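Local coordinates for uncharacterized protein (Peptoclostridium difficile 630, PDB 4YCS) that is of unknown function but, as a fragment of a putative lipoprotein, probably belongs to a PnrA-like substrate-binding protein of an ABC transporter, at residues Leu30-Ala35 with Gly121-Lys126; Met82-Tyr87 with Ser104-Ile109. One frame throughout, in Å; residues are numbered along the deposited sequence.

Both interactions belong to one alpha/beta unit built on a parallel sheet of strand order 41-48, 8-15, 68-72, 91-95, 106-109. Along the chain they are nested: Leu30-Ala35 comes first, then both segments of interaction 2, and finally Gly121-Lys126. Interaction 1 joins helices 22-38 and 118-127, whereas interaction 2 sets helix 77-84 against strand 106-109, the outermost strand of this fragment. Their centres lie about 19 Å apart, yet they meet through that strand: Lys126 of interaction 1 probably hydrogen-bonds Thr107 of interaction 2, and Leu122 packs on Ile109. Helices on both faces of the sheet thus meet strand 106-109, consistent with the PnrA-like periplasmic-binding family.

Interaction 1 of 2, residues Leu30-Ala35 with Gly121-Lys126; sequences LALNNA and GLIAGK
Ile123 reaches from helix 118-127 into the side of helix 22-38, where its two branches find different partners. Its CG2 methyl lies 4.0 Å from Ala35 CB, and the branching carbon follows closely, with Ile123 CB 4.1 Å from the same Ala35 CB. The other branch carries the longer reach. With CG1 beside the backbone N and anti to the carbonyl carbon (chi1 -65°), and CD1 then extended away from CA (chi2 165°), Ile123 CD1 ends 4.2 Å from Leu32 CD1, methyl to methyl. Leu32 sets out across the interface rather than straight at it; its CG lies anti to the backbone N (chi1 -177°), and the CD1 branch approaches Ile123 while CD2 turns off. The same leucine also touches Val10 and Met12 of strand 8-15, so it links the helix pair to the sheet. No hydrogen bond crosses between the segments, and the touching residues are buried and apolar. Consistent with the small side chain of Ala35, the backbones come near here, Ala35 CA to Ala124 CA being 6.4 Å. Two helices side by side on one face of a parallel sheet are characteristic of a three-layer alpha/beta (Rossmann-like) fold, consistent with the PnrA-like family.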
loop_
_atom_site.group_PDB
_atom_site.type_symbol
_atom_site.label_atom_id
_atom_site.label_comp_id
_atom_site.label_asym_id
_atom_site.label_seq_id
_atom_site.Cartn_x
_atom_site.Cartn_y
_atom_site.Cartn_z
ATOM N N LEU A 30 8.232 7.168 -4.714
ATOM C CA LEU A 30 9.546 6.976 -5.289
ATOM C C LEU A 30 9.926 5.513 -5.193
ATOM O O LEU A 30 10.484 4.933 -6.145
ATOM C CB LEU A 30 10.580 7.791 -4.522
ATOM C CG LEU A 30 12.062 7.592 -4.898
ATOM C CD1 LEU A 30 12.348 8.016 -6.349
ATOM C CD2 LEU A 30 13.011 8.318 -3.917
ATOM N N ALA A 31 9.648 4.917 -4.034
ATOM C CA ALA A 31 9.918 3.497 -3.812
ATOM C C ALA A 31 9.223 2.602 -4.866
ATOM O O ALA A 31 9.810 1.627 -5.359
ATOM C CB ALA A 31 9.473 3.121 -2.431
ATOM N N LEU A 32 7.983 2.973 -5.193
ATOM C CA LEU A 32 7.154 2.220 -6.135
ATOM C C LEU A 32 7.721 2.377 -7.537
ATOM O O LEU A 32 7.981 1.384 -8.231
ATOM C CB LEU A 32 5.706 2.687 -6.075
ATOM C CG LEU A 32 4.680 1.935 -6.954
ATOM C CD1 LEU A 32 4.654 0.464 -6.603
ATOM C CD2 LEU A 32 3.277 2.514 -6.802
ATOM N N ASN A 33 7.996 3.606 -7.908
ATOM C CA ASN A 33 8.694 3.877 -9.152
ATOM C C ASN A 33 10.044 3.165 -9.313
ATOM O O ASN A 33 10.360 2.673 -10.396
ATOM C CB ASN A 33 8.837 5.363 -9.367
ATOM C CG ASN A 33 8.780 5.721 -10.833
ATOM O OD1 ASN A 33 9.812 5.925 -11.460
ATOM N ND2 ASN A 33 7.564 5.742 -11.404
ATOM N N ASN A 34 10.818 3.077 -8.233
ATOM C CA ASN A 34 12.105 2.376 -8.239
ATOM C C ASN A 34 11.936 0.863 -8.409
ATOM O O ASN A 34 12.691 0.205 -9.127
ATOM C CB ASN A 34 12.875 2.637 -6.923
ATOM C CG ASN A 34 13.521 4.032 -6.854
ATOM O OD1 ASN A 34 13.896 4.610 -7.851
ATOM N ND2 ASN A 34 13.674 4.552 -5.634
ATOM N N ALA A 35 10.951 0.307 -7.730
ATOM C CA ALA A 35 10.639 -1.102 -7.888
ATOM C C ALA A 35 10.281 -1.415 -9.342
ATOM O O ALA A 35 10.744 -2.404 -9.883
ATOM C CB ALA A 35 9.516 -1.501 -6.957
ATOM N N GLY A 121 12.486 -3.098 -2.156
ATOM C CA GLY A 121 12.980 -4.438 -2.016
ATOM C C GLY A 121 11.843 -5.371 -1.673
ATOM O O GLY A 121 11.719 -6.463 -2.227
ATOM N N LEU A 122 11.013 -4.914 -0.748
ATOM C CA LEU A 122 9.874 -5.736 -0.306
ATOM C C LEU A 122 8.944 -6.019 -1.474
ATOM O O LEU A 122 8.458 -7.119 -1.624
ATOM C CB LEU A 122 9.122 -5.029 0.794
ATOM C CG LEU A 122 7.982 -5.865 1.309
ATOM C CD1 LEU A 122 8.388 -6.636 2.547
ATOM C CD2 LEU A 122 6.797 -4.981 1.561
ATOM N N ILE A 123 8.719 -5.014 -2.315
ATOM C CA ILE A 123 7.812 -5.140 -3.431
ATOM C C ILE A 123 8.431 -6.185 -4.373
ATOM O O ILE A 123 7.750 -7.096 -4.861
ATOM C CB ILE A 123 7.587 -3.756 -4.109
ATOM C CG1 ILE A 123 6.859 -2.780 -3.128
ATOM C CG2 ILE A 123 6.781 -3.918 -5.371
ATOM C CD1 ILE A 123 6.850 -1.296 -3.469
ATOM N N ALA A 124 9.726 -6.050 -4.643
ATOM C CA ALA A 124 10.431 -6.997 -5.516
ATOM C C ALA A 124 10.342 -8.432 -5.026
ATOM O O ALA A 124 10.105 -9.360 -5.794
ATOM C CB ALA A 124 11.884 -6.600 -5.647
ATOM N N GLY A 125 10.550 -8.616 -3.738
ATOM C CA GLY A 125 10.489 -9.944 -3.154
ATOM C C GLY A 125 9.089 -10.493 -3.221
ATOM O O GLY A 125 8.907 -11.660 -3.510
ATOM N N LYS A 126 8.086 -9.669 -2.948
ATOM C CA LYS A 126 6.685 -10.150 -3.066
ATOM C C LYS A 126 6.269 -10.507 -4.488
ATOM O O LYS A 126 5.459 -11.387 -4.676
ATOM C CB LYS A 126 5.686 -9.128 -2.509
ATOM C CG LYS A 126 5.824 -8.986 -0.998
ATOM C CD LYS A 126 4.689 -8.230 -0.376
ATOM C CE LYS A 126 3.815 -9.156 0.440
ATOM N NZ LYS A 126 4.471 -9.483 1.736
#

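Interaction 2 of 2, residues Met82-Tyr87 with Ser104-Ile109; sequences MVAKKY and SNITSI
Ala84 meets Asn105 and Ile106 at once, its backbone oxygen taken by the first and its methyl shared by both. Asn105 ND2 donates to Ala84 O over 3.0 Å, fairly straight at the hydrogen (160°), and the oxygen lies close to the plane of the Asn105 amide. Seen from the acceptor, the donor stands tilted out of the carbonyl plane by 29°. Beside this bond Asn105 OD1 rests 3.6 Å from Ala84 CB, and Ile106 CD1 reaches the same Ala84 CB at 3.7 Å, making a compact buried core. Asn105 can present its amide here because CG sits between the backbone N and the carbonyl carbon (chi1 59°), and a weak bond from ND2 to Gln90 O gives the amide another hold. Past Ala84 only the Tyr87 backbone stays close, Tyr87 O lying 3.2 Å from Asn105 ND2; its ring leads away, the hydroxyl bonded to Asn63 and Asp59, while Lys85 and Lys86 point outward on the exposed side. Ala84 and Asn105 pack on Phe92, and Ile106 on Ile94: strand 91-95, hydrogen-bonded alongside 106-109, forms with it the sheet surface on which the C-terminal end of helix 77-84 rests; beyond, Val83 and Tyr87 pack against helix 54-62.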
loop_
_atom_site.group_PDB
_atom_site.type_symbol
_atom_site.label_atom_id
_atom_site.label_comp_id
_atom_site.label_asym_id
_atom_site.label_seq_id
_atom_site.Cartn_x
_atom_site.Cartn_y
_atom_site.Cartn_z
HETATM N N MSE A 82 -10.571 -4.149 7.983
HETATM C CA MSE A 82 -11.937 -4.538 7.588
HETATM C C MSE A 82 -12.004 -5.202 6.218
HETATM O O MSE A 82 -12.671 -6.229 6.051
HETATM C CB MSE A 82 -12.805 -3.272 7.576
HETATM C CG MSE A 82 -14.306 -3.542 7.392
HETATM SE SE MSE A 82 -15.304 -1.864 6.989
HETATM C CE MSE A 82 -15.875 -2.386 5.165
ATOM N N VAL A 83 -11.345 -4.609 5.213
ATOM C CA VAL A 83 -11.455 -5.115 3.855
ATOM C C VAL A 83 -10.571 -6.365 3.655
ATOM O O VAL A 83 -10.920 -7.281 2.951
ATOM C CB VAL A 83 -11.131 -4.010 2.849
ATOM C CG1 VAL A 83 -11.120 -4.558 1.422
ATOM C CG2 VAL A 83 -12.133 -2.870 2.970
ATOM N N ALA A 84 -9.419 -6.386 4.287
ATOM C CA ALA A 84 -8.537 -7.516 4.194
ATOM C C ALA A 84 -9.149 -8.834 4.678
ATOM O O ALA A 84 -8.759 -9.905 4.197
ATOM C CB ALA A 84 -7.259 -7.228 4.962
ATOM N N LYS A 85 -10.050 -8.754 5.658
ATOM C CA LYS A 85 -10.822 -9.917 6.103
ATOM C C LYS A 85 -11.690 -10.486 4.990
ATOM O O LYS A 85 -11.935 -11.705 4.989
ATOM C CB LYS A 85 -11.753 -9.535 7.262
ATOM C CG LYS A 85 -11.059 -9.260 8.581
ATOM C CD LYS A 85 -12.121 -9.130 9.683
ATOM C CE LYS A 85 -11.617 -8.358 10.895
ATOM N NZ LYS A 85 -10.852 -9.253 11.806
ATOM N N LYS A 86 -12.152 -9.627 4.056
ATOM C CA LYS A 86 -13.107 -10.051 3.011
ATOM C C LYS A 86 -12.382 -10.635 1.782
ATOM O O LYS A 86 -13.017 -11.235 0.895
ATOM C CB LYS A 86 -14.009 -8.877 2.573
ATOM C CG LYS A 86 -14.829 -8.217 3.675
ATOM C CD LYS A 86 -15.822 -7.167 3.145
ATOM C CE LYS A 86 -15.130 -5.941 2.548
ATOM N NZ LYS A 86 -15.949 -4.683 2.454
ATOM N N TYR A 87 -11.052 -10.465 1.718
ATOM C CA TYR A 87 -10.279 -10.945 0.580
ATOM C C TYR A 87 -9.004 -11.634 1.073
ATOM O O TYR A 87 -7.912 -11.041 1.004
ATOM C CB TYR A 87 -9.972 -9.761 -0.387
ATOM C CG TYR A 87 -11.182 -9.094 -0.928
ATOM C CD1 TYR A 87 -11.845 -9.611 -2.007
ATOM C CD2 TYR A 87 -11.734 -7.980 -0.307
ATOM C CE1 TYR A 87 -13.021 -9.042 -2.484
ATOM C CE2 TYR A 87 -12.891 -7.358 -0.801
ATOM C CZ TYR A 87 -13.529 -7.915 -1.893
ATOM O OH TYR A 87 -14.640 -7.354 -2.430
ATOM N N SER A 104 -2.818 -11.816 8.640
ATOM C CA SER A 104 -1.920 -12.678 7.887
ATOM C C SER A 104 -1.627 -12.153 6.457
ATOM O O SER A 104 -0.596 -12.508 5.876
ATOM C CB SER A 104 -2.501 -14.101 7.808
ATOM O OG SER A 104 -3.777 -14.093 7.201
ATOM N N ASN A 105 -2.538 -11.349 5.896
ATOM C CA ASN A 105 -2.358 -10.812 4.530
ATOM C C ASN A 105 -1.924 -9.341 4.512
ATOM O O ASN A 105 -2.002 -8.685 3.464
ATOM C CB ASN A 105 -3.614 -11.055 3.643
ATOM C CG ASN A 105 -4.874 -10.424 4.187
ATOM O OD1 ASN A 105 -4.923 -9.924 5.302
ATOM N ND2 ASN A 105 -5.901 -10.450 3.393
ATOM N N ILE A 106 -1.484 -8.817 5.659
ATOM C CA ILE A 106 -1.060 -7.426 5.730
ATOM C C ILE A 106 0.348 -7.330 6.277
ATOM O O ILE A 106 0.610 -7.754 7.392
ATOM C CB ILE A 106 -2.000 -6.524 6.562
ATOM C CG1 ILE A 106 -3.425 -6.552 6.014
ATOM C CG2 ILE A 106 -1.460 -5.115 6.594
ATOM C CD1 ILE A 106 -4.419 -5.617 6.714
ATOM N N THR A 107 1.249 -6.740 5.483
ATOM C CA THR A 107 2.643 -6.487 5.896
ATOM C C THR A 107 2.749 -5.042 6.273
ATOM O O THR A 107 2.330 -4.166 5.513
ATOM C CB THR A 107 3.633 -6.768 4.753
ATOM O OG1 THR A 107 3.473 -8.109 4.316
ATOM C CG2 THR A 107 5.060 -6.579 5.196
ATOM N N SER A 108 3.318 -4.784 7.451
ATOM C CA SER A 108 3.515 -3.460 7.946
ATOM C C SER A 108 4.931 -2.984 7.602
ATOM O O SER A 108 5.870 -3.732 7.680
ATOM C CB SER A 108 3.325 -3.424 9.481
ATOM O OG SER A 108 1.962 -3.398 9.856
ATOM N N ILE A 109 5.064 -1.725 7.239
ATOM C CA ILE A 109 6.353 -1.126 6.906
ATOM C C ILE A 109 6.491 0.192 7.671
ATOM O O ILE A 109 5.651 1.072 7.580
ATOM C CB ILE A 109 6.452 -0.755 5.405
ATOM C CG1 ILE A 109 6.133 -1.942 4.470
ATOM C CG2 ILE A 109 7.816 -0.143 5.104
ATOM C CD1 ILE A 109 7.070 -3.098 4.639
#